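Local coordinates for cytolethal distending toxin protein B (Haemophilus ducreyi, PDB 1SR4) that probably serves as the DNase I-like nuclease subunit of a three-protein bacterial genotoxin, damaging the DNA of host cells, at residues D4-T9 with G36-M41; A8-Q13 with H252-F257; I100-Q105 with V125-G130; V133-H138 with W172-D177. All blocks are in the same frame, centred on the assembly; numbering follows the deposited sequence.

Contact 1: residues D4-T9 with G36-M41; sequences DFKVAT and GADILM
With chi1 at -65°, D38 carries CG opposite its own carbonyl carbon and beside its backbone N, which lays the carboxylate against the main chain of K6. OD2 receives K6 N at 2.8 Å through its anti lone pair, and the bond is fairly straight (161° at the hydrogen). In return K6 O takes two donors, D38 N at 2.8 Å and I39 N at 3.2 Å, so both polar atoms of K6's backbone are held by D38 and I39, where the chain enters the partner strand. A water ties the same OD2 to D4 O. F5 meets the CB of D38 with its ring edge, while its CD1 reaches I39 CD1 at 3.6 Å. From V7 onward the register is parallel: strands 7-11 and 39-43 are the neighbouring strands of a beta-alpha-beta unit whose helix is 20-31. On the helix side, A8 CB rests against A37 CB (3.9 Å) and L40 CD1 (3.8 Å), and L40 continues onto V27 and L30. On the other side, towards the second sheet, M41 is nearly eclipsed about chi1 (6°) and its chain bends twice more, bringing SD to 3.6 Å from V7 CG1 and CG to 3.7 Å from T9 CB, at about a right angle to T9, whose hydroxyl is bonded to Q43.

Contact 2: residues A8-Q13 with H252-F257; sequences ATWNLQ and HFPVSF
W10 and H252 are joined by a side-chain to backbone bond: the indole NE1 donates to H252 O at 2.8 Å. The indole is swung there by chi1 of -174°, which puts CG opposite the backbone N. The acceptor lies in the indole plane, yet the donor stands 51° out of the carbonyl plane, so the bond misses the lone pairs. P254 runs alongside, its CD 3.9 Å from W10 CD1. N11 approaches H252 differently. Its CB sits over one ring face, a CH-pi contact 3.8 Å from the centroid, and its amide lies only 15° from the ring plane. The Q13 amide comes to the ring edge, with NE2 3.7 Å from H252 CD2. N11 OD1 accepts from Q13 N at 3.0 Å, an Asx turn that fixes the amide's rotation, while ND2 is bonded to D177 and E44. Along the strands from there, T9 and V255 form an antiparallel hydrogen-bonded pair, and T9 CG2 packs against V255 CB (3.8 Å) and the edge of the F257 ring. H252 ND1 is bonded to D216, and this His-Asp pair, with N11, D177 and E44 close by, is consistent with the active-site cleft of a DNase I-like endonuclease.

Contact 3: residues I100-Q105 with V125-G130; sequences IVSRRQ and VGIRIG
I100 and I127 pack closely, their side chains running antiparallel alongside one another with I100 CG2 3.8 Å from I127 CD1. That same CD1 also meets S102 CB at 3.8 Å. It reaches both because chi1 of 59° places CG1 of I127 between its backbone N and carbonyl carbon. Farther along, I100 CD1 lies against the backbone, 3.4 Å from V125 O and 3.7 Å from G126 CA. The two strand axes are 8.8 Å apart at closest and only 19° from parallel, a spacing bridged by side chains and too wide for backbone pairing. The far end is tight as well: buried I129 brings CD1 to 3.0 Å from Q105 O, so Q105 meets it through its carbonyl, while its side-chain NE2 turns to E68. The looser, exposed side is confined to that Q105 side chain and to R104, which lays one face of its guanidinium over I129 CG2, with NH2 3.7 Å away, and also touches F5. The turn after the strand is tied internally by S102 OG, which donates to R104 O at 2.8 Å in the carbonyl plane. Strand 98-102 runs between 39-43 and 81-87 in one sheet and strand 124-129 between 108-112 and 132-138 in the other, so the contact is a face-to-face joint of the two-sheet sandwich.

Contact 4: residues V133-H138 with W172-D177; sequences VFFTVH and WMVVGD
F135 and M173 sit at the middle of a parallel ladder, F135 N donating to M173 O at 2.8 Å and almost straight (175°). The ladder goes on with V175 N to F135 O at 2.8 Å and D177 N to V137 O at 3.0 Å. V137 N reaches V175 O from well above the carbonyl plane (43°), off the lone pairs. Around this backbone, V137 CG1 and V174 CG1 meet at 3.4 Å, tighter than ordinary van der Waals contact, and M173 SD approaches the edge of the F134 ring, 5.5 Å from its centroid, as a Met-aromatic contact. F135 turns its own ring edge to M173 O. G176 adopts backbone angles that favour glycine, and its CA lies 3.3 Å from V137 O. Past this glycine, H138 and D177 extend side by side, ring and carboxylate planes 13° apart, with H138 NE2 3.9 Å from D177 OD2. Outside the pair, D177 is also tied to N11, R122 holds H138 O, and the H138 side chain touches E44 and Q43. With helix 147-159, the strands form a beta-alpha-beta unit. D177 and N179 belong to a GDFN sequence, a hallmark of DNase I-like enzymes, so histidine, carboxylate and amide groups gathered at the strand ends are consistent with a phosphodiester-cleaving site.

How the contacts relate
From the N terminus, contact 1 closes the first loop, around helix 20-31. Contact 2 starts on the same strand, sharing A8 and T9, and closes almost the whole chain by bringing 252-257 to the other edge of strand 7-11. Within that long loop, in series after contact 1, contact 3 closes a loop holding strand 108-112 and contact 4 one around helix 147-159. Contacts 1 and 2 lie within the first sheet and contact 4 within the second, while contact 3 spans the two. Backbone bonds L40 to V101 and I127 to F134 link contact 3 to contacts 1 and 4; the side-chain bond from N11 to D177 couples contacts 2 and 4 near the probable active site.

Contact 1: residues D4-T9 with G36-M41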
loop_
_atom_site.group_PDB
_atom_site.type_symbol
_atom_site.label_atom_id
_atom_site.label_comp_id
_atom_site.label_asym_id
_atom_site.label_seq_id
_atom_site.Cartn_x
_atom_site.Cartn_y
_atom_site.Cartn_z
ATOM N N ASP B 4 1.399 -4.582 -21.081
ATOM C CA ASP B 4 2.805 -4.228 -20.887
ATOM C C ASP B 4 2.950 -3.452 -19.580
ATOM O O ASP B 4 4.042 -3.359 -19.031
ATOM C CB ASP B 4 3.342 -3.316 -21.991
ATOM C CG ASP B 4 3.273 -3.940 -23.378
ATOM O OD1 ASP B 4 3.296 -5.181 -23.486
ATOM O OD2 ASP B 4 3.216 -3.166 -24.365
ATOM N N PHE B 5 1.847 -2.885 -19.099
ATOM C CA PHE B 5 1.862 -2.063 -17.885
ATOM C C PHE B 5 1.424 -2.753 -16.605
ATOM O O PHE B 5 0.586 -3.651 -16.625
ATOM C CB PHE B 5 0.929 -0.849 -18.038
ATOM C CG PHE B 5 1.327 0.119 -19.100
ATOM C CD1 PHE B 5 1.948 1.319 -18.765
ATOM C CD2 PHE B 5 1.040 -0.134 -20.437
ATOM C CE1 PHE B 5 2.273 2.257 -19.753
ATOM C CE2 PHE B 5 1.363 0.799 -21.424
ATOM C CZ PHE B 5 1.976 1.988 -21.084
ATOM N N LYS B 6 1.993 -2.298 -15.487
ATOM C CA LYS B 6 1.587 -2.756 -14.170
ATOM C C LYS B 6 0.691 -1.600 -13.739
ATOM O O LYS B 6 1.156 -0.475 -13.520
ATOM C CB LYS B 6 2.786 -2.879 -13.224
ATOM C CG LYS B 6 3.707 -4.055 -13.540
ATOM C CD LYS B 6 4.733 -4.260 -12.428
ATOM C CE LYS B 6 5.393 -5.627 -12.524
ATOM N NZ LYS B 6 6.130 -5.796 -13.814
ATOM N N VAL B 7 -0.601 -1.874 -13.650
ATOM C CA VAL B 7 -1.583 -0.860 -13.288
ATOM C C VAL B 7 -2.134 -1.190 -11.911
ATOM O O VAL B 7 -2.267 -2.357 -11.577
ATOM C CB VAL B 7 -2.743 -0.849 -14.306
ATOM C CG1 VAL B 7 -3.804 0.214 -13.903
ATOM C CG2 VAL B 7 -2.189 -0.564 -15.715
ATOM N N ALA B 8 -2.419 -0.167 -11.105
ATOM C CA ALA B 8 -2.966 -0.396 -9.766
ATOM C C ALA B 8 -3.944 0.702 -9.424
ATOM O O ALA B 8 -3.998 1.743 -10.081
ATOM C CB ALA B 8 -1.841 -0.435 -8.699
ATOM N N THR B 9 -4.704 0.467 -8.371
ATOM C CA THR B 9 -5.678 1.442 -7.918
ATOM C C THR B 9 -5.760 1.343 -6.402
ATOM O O THR B 9 -5.544 0.271 -5.829
ATOM C CB THR B 9 -7.089 1.139 -8.505
ATOM O OG1 THR B 9 -8.014 2.163 -8.116
ATOM C CG2 THR B 9 -7.610 -0.215 -7.974
ATOM N N GLY B 36 6.667 -2.404 -8.695
ATOM C CA GLY B 36 5.873 -1.205 -8.457
ATOM C C GLY B 36 5.014 -0.869 -9.658
ATOM O O GLY B 36 5.364 -1.201 -10.791
ATOM N N ALA B 37 3.893 -0.190 -9.436
ATOM C CA ALA B 37 3.023 0.139 -10.559
ATOM C C ALA B 37 3.594 1.203 -11.469
ATOM O O ALA B 37 4.244 2.144 -11.017
ATOM C CB ALA B 37 1.638 0.597 -10.054
ATOM N N ASP B 38 3.338 1.044 -12.761
ATOM C CA ASP B 38 3.736 2.027 -13.767
ATOM C C ASP B 38 2.689 3.145 -13.766
ATOM O O ASP B 38 2.979 4.306 -14.095
ATOM C CB ASP B 38 3.730 1.389 -15.152
ATOM C CG ASP B 38 4.753 0.301 -15.281
ATOM O OD1 ASP B 38 5.947 0.618 -15.150
ATOM O OD2 ASP B 38 4.367 -0.859 -15.502
ATOM N N ILE B 39 1.467 2.757 -13.413
ATOM C CA ILE B 39 0.332 3.663 -13.375
ATOM C C ILE B 39 -0.516 3.289 -12.179
ATOM O O ILE B 39 -0.908 2.140 -12.030
ATOM C CB ILE B 39 -0.535 3.530 -14.658
ATOM C CG1 ILE B 39 0.298 3.928 -15.887
ATOM C CG2 ILE B 39 -1.784 4.409 -14.533
ATOM C CD1 ILE B 39 -0.321 3.565 -17.198
ATOM N N LEU B 40 -0.795 4.269 -11.329
ATOM C CA LEU B 40 -1.608 4.050 -10.150
ATOM C C LEU B 40 -2.785 5.023 -10.118
ATOM O O LEU B 40 -2.579 6.233 -10.170
ATOM C CB LEU B 40 -0.761 4.280 -8.901
ATOM C CG LEU B 40 -1.522 4.386 -7.574
ATOM C CD1 LEU B 40 -2.122 3.027 -7.207
ATOM C CD2 LEU B 40 -0.551 4.871 -6.478
ATOM N N MET B 41 -4.009 4.514 -10.040
ATOM C CA MET B 41 -5.162 5.410 -9.948
ATOM C C MET B 41 -5.500 5.600 -8.474
ATOM O O MET B 41 -5.454 4.646 -7.685
ATOM C CB MET B 41 -6.401 4.869 -10.694
ATOM C CG MET B 41 -6.320 3.468 -11.294
ATOM S SD MET B 41 -5.265 3.257 -12.750
ATOM C CE MET B 41 -5.480 4.942 -13.489
HETATM O O HOH W 1 5.974 -2.582 -16.703
#

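Contact 2: residues A8-Q13 with H252-F257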
loop_
_atom_site.group_PDB
_atom_site.type_symbol
_atom_site.label_atom_id
_atom_site.label_comp_id
_atom_site.label_asym_id
_atom_site.label_seq_id
_atom_site.Cartn_x
_atom_site.Cartn_y
_atom_site.Cartn_z
ATOM N N ALA B 8 -2.419 -0.167 -11.105
ATOM C CA ALA B 8 -2.966 -0.396 -9.766
ATOM C C ALA B 8 -3.944 0.702 -9.424
ATOM O O ALA B 8 -3.998 1.743 -10.081
ATOM C CB ALA B 8 -1.841 -0.435 -8.699
ATOM N N THR B 9 -4.704 0.467 -8.371
ATOM C CA THR B 9 -5.678 1.442 -7.918
ATOM C C THR B 9 -5.760 1.343 -6.402
ATOM O O THR B 9 -5.544 0.271 -5.829
ATOM C CB THR B 9 -7.089 1.139 -8.505
ATOM O OG1 THR B 9 -8.014 2.163 -8.116
ATOM C CG2 THR B 9 -7.610 -0.215 -7.974
ATOM N N TRP B 10 -6.050 2.471 -5.762
ATOM C CA TRP B 10 -6.219 2.521 -4.324
ATOM C C TRP B 10 -7.087 3.723 -3.976
ATOM O O TRP B 10 -6.861 4.816 -4.483
ATOM C CB TRP B 10 -4.880 2.643 -3.584
ATOM C CG TRP B 10 -5.048 2.539 -2.084
ATOM C CD1 TRP B 10 -5.805 1.611 -1.407
ATOM C CD2 TRP B 10 -4.467 3.396 -1.075
ATOM N NE1 TRP B 10 -5.728 1.843 -0.046
ATOM C CE2 TRP B 10 -4.923 2.930 0.183
ATOM C CE3 TRP B 10 -3.611 4.504 -1.114
ATOM C CZ2 TRP B 10 -4.551 3.544 1.395
ATOM C CZ3 TRP B 10 -3.235 5.112 0.096
ATOM C CH2 TRP B 10 -3.708 4.629 1.329
ATOM N N ASN B 11 -8.099 3.502 -3.138
ATOM C CA ASN B 11 -8.942 4.593 -2.690
ATOM C C ASN B 11 -8.256 4.975 -1.381
ATOM O O ASN B 11 -8.274 4.221 -0.411
ATOM C CB ASN B 11 -10.387 4.138 -2.414
ATOM C CG ASN B 11 -11.270 5.292 -1.975
ATOM O OD1 ASN B 11 -10.794 6.242 -1.340
ATOM N ND2 ASN B 11 -12.546 5.221 -2.293
ATOM N N LEU B 12 -7.631 6.140 -1.385
ATOM C CA LEU B 12 -6.882 6.656 -0.254
ATOM C C LEU B 12 -7.724 7.156 0.922
ATOM O O LEU B 12 -7.225 7.226 2.046
ATOM C CB LEU B 12 -5.950 7.770 -0.775
ATOM C CG LEU B 12 -4.878 8.438 0.101
ATOM C CD1 LEU B 12 -3.626 8.712 -0.755
ATOM C CD2 LEU B 12 -5.427 9.766 0.706
ATOM N N GLN B 13 -8.990 7.493 0.670
ATOM C CA GLN B 13 -9.892 8.012 1.712
ATOM C C GLN B 13 -9.228 9.154 2.467
ATOM O O GLN B 13 -9.161 9.151 3.697
ATOM C CB GLN B 13 -10.301 6.905 2.703
ATOM C CG GLN B 13 -11.143 5.787 2.058
ATOM C CD GLN B 13 -11.805 4.878 3.076
ATOM O OE1 GLN B 13 -11.164 4.390 4.003
ATOM N NE2 GLN B 13 -13.098 4.644 2.905
ATOM N N HIS B 252 -9.765 0.551 2.157
ATOM C CA HIS B 252 -9.683 -0.126 0.867
ATOM C C HIS B 252 -8.290 -0.720 0.697
ATOM O O HIS B 252 -7.288 -0.149 1.150
ATOM C CB HIS B 252 -9.928 0.848 -0.288
ATOM C CG HIS B 252 -11.344 1.324 -0.402
ATOM N ND1 HIS B 252 -12.246 0.771 -1.286
ATOM C CD2 HIS B 252 -12.013 2.296 0.263
ATOM C CE1 HIS B 252 -13.412 1.383 -1.162
ATOM N NE2 HIS B 252 -13.297 2.312 -0.227
ATOM N N PHE B 253 -8.231 -1.864 0.032
ATOM C CA PHE B 253 -6.959 -2.528 -0.224
ATOM C C PHE B 253 -6.560 -2.193 -1.663
ATOM O O PHE B 253 -7.405 -2.178 -2.560
ATOM C CB PHE B 253 -7.131 -4.040 -0.045
ATOM C CG PHE B 253 -7.379 -4.447 1.386
ATOM C CD1 PHE B 253 -6.314 -4.752 2.227
ATOM C CD2 PHE B 253 -8.663 -4.460 1.904
ATOM C CE1 PHE B 253 -6.523 -5.058 3.565
ATOM C CE2 PHE B 253 -8.889 -4.763 3.238
ATOM C CZ PHE B 253 -7.808 -5.065 4.074
ATOM N N PRO B 254 -5.275 -1.900 -1.902
ATOM C CA PRO B 254 -4.869 -1.580 -3.271
ATOM C C PRO B 254 -5.024 -2.835 -4.130
ATOM O O PRO B 254 -4.883 -3.956 -3.642
ATOM C CB PRO B 254 -3.413 -1.127 -3.106
ATOM C CG PRO B 254 -2.946 -1.902 -1.924
ATOM C CD PRO B 254 -4.133 -1.861 -0.975
ATOM N N VAL B 255 -5.333 -2.638 -5.403
ATOM C CA VAL B 255 -5.532 -3.746 -6.333
ATOM C C VAL B 255 -4.639 -3.528 -7.553
ATOM O O VAL B 255 -4.567 -2.413 -8.060
ATOM C CB VAL B 255 -6.999 -3.785 -6.794
ATOM C CG1 VAL B 255 -7.207 -4.928 -7.810
ATOM C CG2 VAL B 255 -7.910 -3.966 -5.570
ATOM N N SER B 256 -3.956 -4.574 -8.014
ATOM C CA SER B 256 -3.085 -4.429 -9.173
ATOM C C SER B 256 -3.608 -5.260 -10.342
ATOM O O SER B 256 -4.382 -6.201 -10.151
ATOM C CB SER B 256 -1.661 -4.859 -8.814
ATOM O OG SER B 256 -1.687 -6.218 -8.424
ATOM N N PHE B 257 -3.189 -4.892 -11.549
ATOM C CA PHE B 257 -3.608 -5.564 -12.773
ATOM C C PHE B 257 -2.295 -5.763 -13.525
ATOM O O PHE B 257 -1.691 -4.804 -13.991
ATOM C CB PHE B 257 -4.585 -4.655 -13.540
ATOM C CG PHE B 257 -5.745 -4.190 -12.694
ATOM C CD1 PHE B 257 -6.888 -4.974 -12.553
ATOM C CD2 PHE B 257 -5.638 -3.024 -11.939
ATOM C CE1 PHE B 257 -7.904 -4.607 -11.663
ATOM C CE2 PHE B 257 -6.651 -2.645 -11.044
ATOM C CZ PHE B 257 -7.778 -3.429 -10.902
HETATM O O HOH W 2 -8.631 0.487 -3.361
#

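Contact 3: residues I100-Q105 with V125-G130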
loop_
_atom_site.group_PDB
_atom_site.type_symbol
_atom_site.label_atom_id
_atom_site.label_comp_id
_atom_site.label_asym_id
_atom_site.label_seq_id
_atom_site.Cartn_x
_atom_site.Cartn_y
_atom_site.Cartn_z
ATOM N N ILE B 100 -3.949 10.406 -10.908
ATOM C CA ILE B 100 -3.330 9.298 -11.602
ATOM C C ILE B 100 -1.839 9.562 -11.523
ATOM O O ILE B 100 -1.377 10.632 -11.922
ATOM C CB ILE B 100 -3.707 9.195 -13.095
ATOM C CG1 ILE B 100 -5.192 8.890 -13.261
ATOM C CG2 ILE B 100 -2.911 8.024 -13.738
ATOM C CD1 ILE B 100 -5.650 8.895 -14.721
ATOM N N VAL B 101 -1.097 8.598 -10.984
ATOM C CA VAL B 101 0.360 8.715 -10.893
ATOM C C VAL B 101 0.905 7.832 -12.006
ATOM O O VAL B 101 0.510 6.678 -12.129
ATOM C CB VAL B 101 0.922 8.179 -9.552
ATOM C CG1 VAL B 101 2.456 8.375 -9.522
ATOM C CG2 VAL B 101 0.255 8.889 -8.376
ATOM N N SER B 102 1.820 8.375 -12.799
ATOM C CA SER B 102 2.399 7.641 -13.907
ATOM C C SER B 102 3.902 7.886 -14.011
ATOM O O SER B 102 4.380 9.011 -13.814
ATOM C CB SER B 102 1.720 8.098 -15.206
ATOM O OG SER B 102 2.184 7.354 -16.314
ATOM N N ARG B 103 4.649 6.837 -14.335
ATOM C CA ARG B 103 6.096 6.966 -14.513
ATOM C C ARG B 103 6.329 7.768 -15.792
ATOM O O ARG B 103 7.220 8.609 -15.858
ATOM C CB ARG B 103 6.772 5.602 -14.700
ATOM C CG ARG B 103 6.375 4.509 -13.741
ATOM C CD ARG B 103 6.946 4.680 -12.346
ATOM N NE ARG B 103 8.228 5.373 -12.313
ATOM C CZ ARG B 103 8.995 5.455 -11.228
ATOM N NH1 ARG B 103 8.618 4.868 -10.102
ATOM N NH2 ARG B 103 10.113 6.174 -11.252
ATOM N N ARG B 104 5.514 7.495 -16.808
ATOM C CA ARG B 104 5.648 8.161 -18.088
ATOM C C ARG B 104 4.688 9.333 -18.269
ATOM O O ARG B 104 3.565 9.313 -17.784
ATOM C CB ARG B 104 5.462 7.133 -19.204
ATOM C CG ARG B 104 6.585 6.113 -19.249
ATOM C CD ARG B 104 6.253 4.909 -20.121
ATOM N NE ARG B 104 6.151 5.261 -21.531
ATOM C CZ ARG B 104 5.852 4.395 -22.492
ATOM N NH1 ARG B 104 5.627 3.118 -22.190
ATOM N NH2 ARG B 104 5.768 4.811 -23.750
ATOM N N GLN B 105 5.140 10.364 -18.970
ATOM C CA GLN B 105 4.290 11.524 -19.193
ATOM C C GLN B 105 3.085 11.189 -20.075
ATOM O O GLN B 105 3.202 10.402 -21.007
ATOM C CB GLN B 105 5.102 12.631 -19.839
ATOM C CG GLN B 105 4.329 13.907 -19.966
ATOM C CD GLN B 105 5.230 15.065 -20.258
ATOM O OE1 GLN B 105 6.101 14.981 -21.130
ATOM N NE2 GLN B 105 5.037 16.160 -19.533
ATOM N N VAL B 125 -11.507 10.229 -15.242
ATOM C CA VAL B 125 -10.387 11.088 -15.628
ATOM C C VAL B 125 -9.302 10.134 -16.109
ATOM O O VAL B 125 -9.007 9.141 -15.443
ATOM C CB VAL B 125 -9.890 11.916 -14.419
ATOM C CG1 VAL B 125 -8.680 12.777 -14.811
ATOM C CG2 VAL B 125 -11.023 12.810 -13.915
ATOM N N GLY B 126 -8.717 10.410 -17.268
ATOM C CA GLY B 126 -7.709 9.493 -17.775
ATOM C C GLY B 126 -6.586 10.083 -18.594
ATOM O O GLY B 126 -6.622 11.249 -19.008
ATOM N N ILE B 127 -5.571 9.263 -18.825
ATOM C CA ILE B 127 -4.430 9.684 -19.609
ATOM C C ILE B 127 -4.084 8.637 -20.655
ATOM O O ILE B 127 -4.237 7.418 -20.451
ATOM C CB ILE B 127 -3.174 9.919 -18.735
ATOM C CG1 ILE B 127 -2.815 8.625 -17.990
ATOM C CG2 ILE B 127 -3.411 11.088 -17.782
ATOM C CD1 ILE B 127 -1.512 8.687 -17.199
ATOM N N ARG B 128 -3.639 9.132 -21.799
ATOM C CA ARG B 128 -3.233 8.268 -22.875
ATOM C C ARG B 128 -1.711 8.261 -22.941
ATOM O O ARG B 128 -1.064 9.301 -22.804
ATOM C CB ARG B 128 -3.795 8.778 -24.206
ATOM C CG ARG B 128 -3.240 8.035 -25.409
ATOM C CD ARG B 128 -3.963 8.413 -26.700
ATOM N NE ARG B 128 -3.682 9.762 -27.210
ATOM C CZ ARG B 128 -2.527 10.154 -27.753
ATOM N NH1 ARG B 128 -1.500 9.315 -27.861
ATOM N NH2 ARG B 128 -2.412 11.386 -28.234
ATOM N N ILE B 129 -1.145 7.076 -23.115
ATOM C CA ILE B 129 0.293 6.921 -23.290
ATOM C C ILE B 129 0.330 6.122 -24.584
ATOM O O ILE B 129 -0.010 4.933 -24.597
ATOM C CB ILE B 129 0.974 6.063 -22.194
ATOM C CG1 ILE B 129 0.795 6.689 -20.806
ATOM C CG2 ILE B 129 2.471 5.943 -22.504
ATOM C CD1 ILE B 129 1.339 8.083 -20.706
ATOM N N GLY B 130 0.718 6.773 -25.677
ATOM C CA GLY B 130 0.755 6.072 -26.948
ATOM C C GLY B 130 -0.646 5.628 -27.342
ATOM O O GLY B 130 -1.558 6.448 -27.434
#

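Contact 4: residues V133-H138 with W172-D177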
loop_
_atom_site.group_PDB
_atom_site.type_symbol
_atom_site.label_atom_id
_atom_site.label_comp_id
_atom_site.label_asym_id
_atom_site.label_seq_id
_atom_site.Cartn_x
_atom_site.Cartn_y
_atom_site.Cartn_z
ATOM N N VAL B 133 -5.055 3.980 -23.135
ATOM C CA VAL B 133 -5.668 5.025 -22.327
ATOM C C VAL B 133 -6.081 4.440 -20.987
ATOM O O VAL B 133 -6.702 3.376 -20.935
ATOM C CB VAL B 133 -6.896 5.611 -23.047
ATOM C CG1 VAL B 133 -7.364 6.892 -22.340
ATOM C CG2 VAL B 133 -6.535 5.907 -24.507
ATOM N N PHE B 134 -5.738 5.150 -19.913
ATOM C CA PHE B 134 -6.010 4.695 -18.552
ATOM C C PHE B 134 -6.862 5.676 -17.758
ATOM O O PHE B 134 -6.485 6.824 -17.587
ATOM C CB PHE B 134 -4.670 4.488 -17.840
ATOM C CG PHE B 134 -3.729 3.553 -18.562
ATOM C CD1 PHE B 134 -3.772 2.176 -18.326
ATOM C CD2 PHE B 134 -2.789 4.051 -19.461
ATOM C CE1 PHE B 134 -2.887 1.306 -18.974
ATOM C CE2 PHE B 134 -1.892 3.200 -20.118
ATOM C CZ PHE B 134 -1.938 1.821 -19.875
ATOM N N PHE B 135 -8.003 5.214 -17.254
ATOM C CA PHE B 135 -8.904 6.066 -16.471
ATOM C C PHE B 135 -9.006 5.660 -14.997
ATOM O O PHE B 135 -8.897 4.484 -14.652
ATOM C CB PHE B 135 -10.334 5.998 -17.033
ATOM C CG PHE B 135 -10.504 6.607 -18.396
ATOM C CD1 PHE B 135 -10.903 7.936 -18.529
ATOM C CD2 PHE B 135 -10.301 5.844 -19.545
ATOM C CE1 PHE B 135 -11.100 8.497 -19.791
ATOM C CE2 PHE B 135 -10.493 6.384 -20.812
ATOM C CZ PHE B 135 -10.895 7.714 -20.941
ATOM N N THR B 136 -9.249 6.651 -14.148
ATOM C CA THR B 136 -9.480 6.431 -12.731
ATOM C C THR B 136 -10.953 6.837 -12.523
ATOM O O THR B 136 -11.390 7.871 -13.019
ATOM C CB THR B 136 -8.551 7.318 -11.815
ATOM O OG1 THR B 136 -8.873 7.077 -10.438
ATOM C CG2 THR B 136 -8.746 8.807 -12.089
ATOM N N VAL B 137 -11.724 6.009 -11.825
ATOM C CA VAL B 137 -13.120 6.317 -11.550
ATOM C C VAL B 137 -13.467 6.104 -10.094
ATOM O O VAL B 137 -12.819 5.333 -9.374
ATOM C CB VAL B 137 -14.114 5.433 -12.345
ATOM C CG1 VAL B 137 -13.976 5.698 -13.820
ATOM C CG2 VAL B 137 -13.878 3.945 -11.999
ATOM N N HIS B 138 -14.503 6.809 -9.670
ATOM C CA HIS B 138 -15.017 6.686 -8.327
ATOM C C HIS B 138 -16.524 6.839 -8.482
ATOM O O HIS B 138 -17.050 7.953 -8.449
ATOM C CB HIS B 138 -14.453 7.779 -7.410
ATOM C CG HIS B 138 -14.902 7.646 -5.987
ATOM N ND1 HIS B 138 -14.478 8.488 -4.983
ATOM C CD2 HIS B 138 -15.746 6.762 -5.403
ATOM C CE1 HIS B 138 -15.038 8.129 -3.842
ATOM N NE2 HIS B 138 -15.811 7.081 -4.068
ATOM N N TRP B 172 -8.211 0.771 -23.949
ATOM C CA TRP B 172 -8.487 1.595 -22.776
ATOM C C TRP B 172 -8.854 0.725 -21.576
ATOM O O TRP B 172 -9.409 -0.361 -21.733
ATOM C CB TRP B 172 -9.594 2.628 -23.040
ATOM C CG TRP B 172 -10.863 2.119 -23.672
ATOM C CD1 TRP B 172 -11.161 2.098 -25.004
ATOM C CD2 TRP B 172 -12.030 1.634 -22.994
ATOM N NE1 TRP B 172 -12.443 1.642 -25.196
ATOM C CE2 TRP B 172 -12.999 1.349 -23.980
ATOM C CE3 TRP B 172 -12.352 1.411 -21.647
ATOM C CZ2 TRP B 172 -14.269 0.859 -23.668
ATOM C CZ3 TRP B 172 -13.623 0.918 -21.333
ATOM C CH2 TRP B 172 -14.562 0.650 -22.344
ATOM N N MET B 173 -8.527 1.226 -20.387
ATOM C CA MET B 173 -8.745 0.533 -19.122
ATOM C C MET B 173 -9.336 1.522 -18.106
ATOM O O MET B 173 -8.756 2.573 -17.859
ATOM C CB MET B 173 -7.389 0.055 -18.624
ATOM C CG MET B 173 -7.390 -1.190 -17.825
ATOM S SD MET B 173 -5.687 -1.594 -17.383
ATOM C CE MET B 173 -6.000 -2.557 -15.995
ATOM N N VAL B 174 -10.474 1.172 -17.515
ATOM C CA VAL B 174 -11.151 2.018 -16.535
ATOM C C VAL B 174 -10.941 1.328 -15.184
ATOM O O VAL B 174 -11.435 0.228 -14.966
ATOM C CB VAL B 174 -12.651 2.122 -16.874
ATOM C CG1 VAL B 174 -13.355 3.009 -15.865
ATOM C CG2 VAL B 174 -12.808 2.675 -18.285
ATOM N N VAL B 175 -10.204 1.985 -14.293
ATOM C CA VAL B 175 -9.843 1.409 -12.993
ATOM C C VAL B 175 -10.229 2.269 -11.797
ATOM O O VAL B 175 -9.956 3.464 -11.768
ATOM C CB VAL B 175 -8.318 1.199 -12.924
ATOM C CG1 VAL B 175 -7.942 0.410 -11.676
ATOM C CG2 VAL B 175 -7.841 0.501 -14.205
ATOM N N GLY B 176 -10.828 1.657 -10.786
ATOM C CA GLY B 176 -11.183 2.448 -9.633
ATOM C C GLY B 176 -12.197 1.817 -8.716
ATOM O O GLY B 176 -12.362 0.603 -8.686
ATOM N N ASP B 177 -12.873 2.674 -7.966
ATOM C CA ASP B 177 -13.879 2.267 -6.992
ATOM C C ASP B 177 -15.243 2.324 -7.673
ATOM O O ASP B 177 -15.829 3.415 -7.823
ATOM C CB ASP B 177 -13.804 3.234 -5.813
ATOM C CG ASP B 177 -14.752 2.883 -4.678
ATOM O OD1 ASP B 177 -15.688 2.065 -4.865
ATOM O OD2 ASP B 177 -14.544 3.460 -3.584
#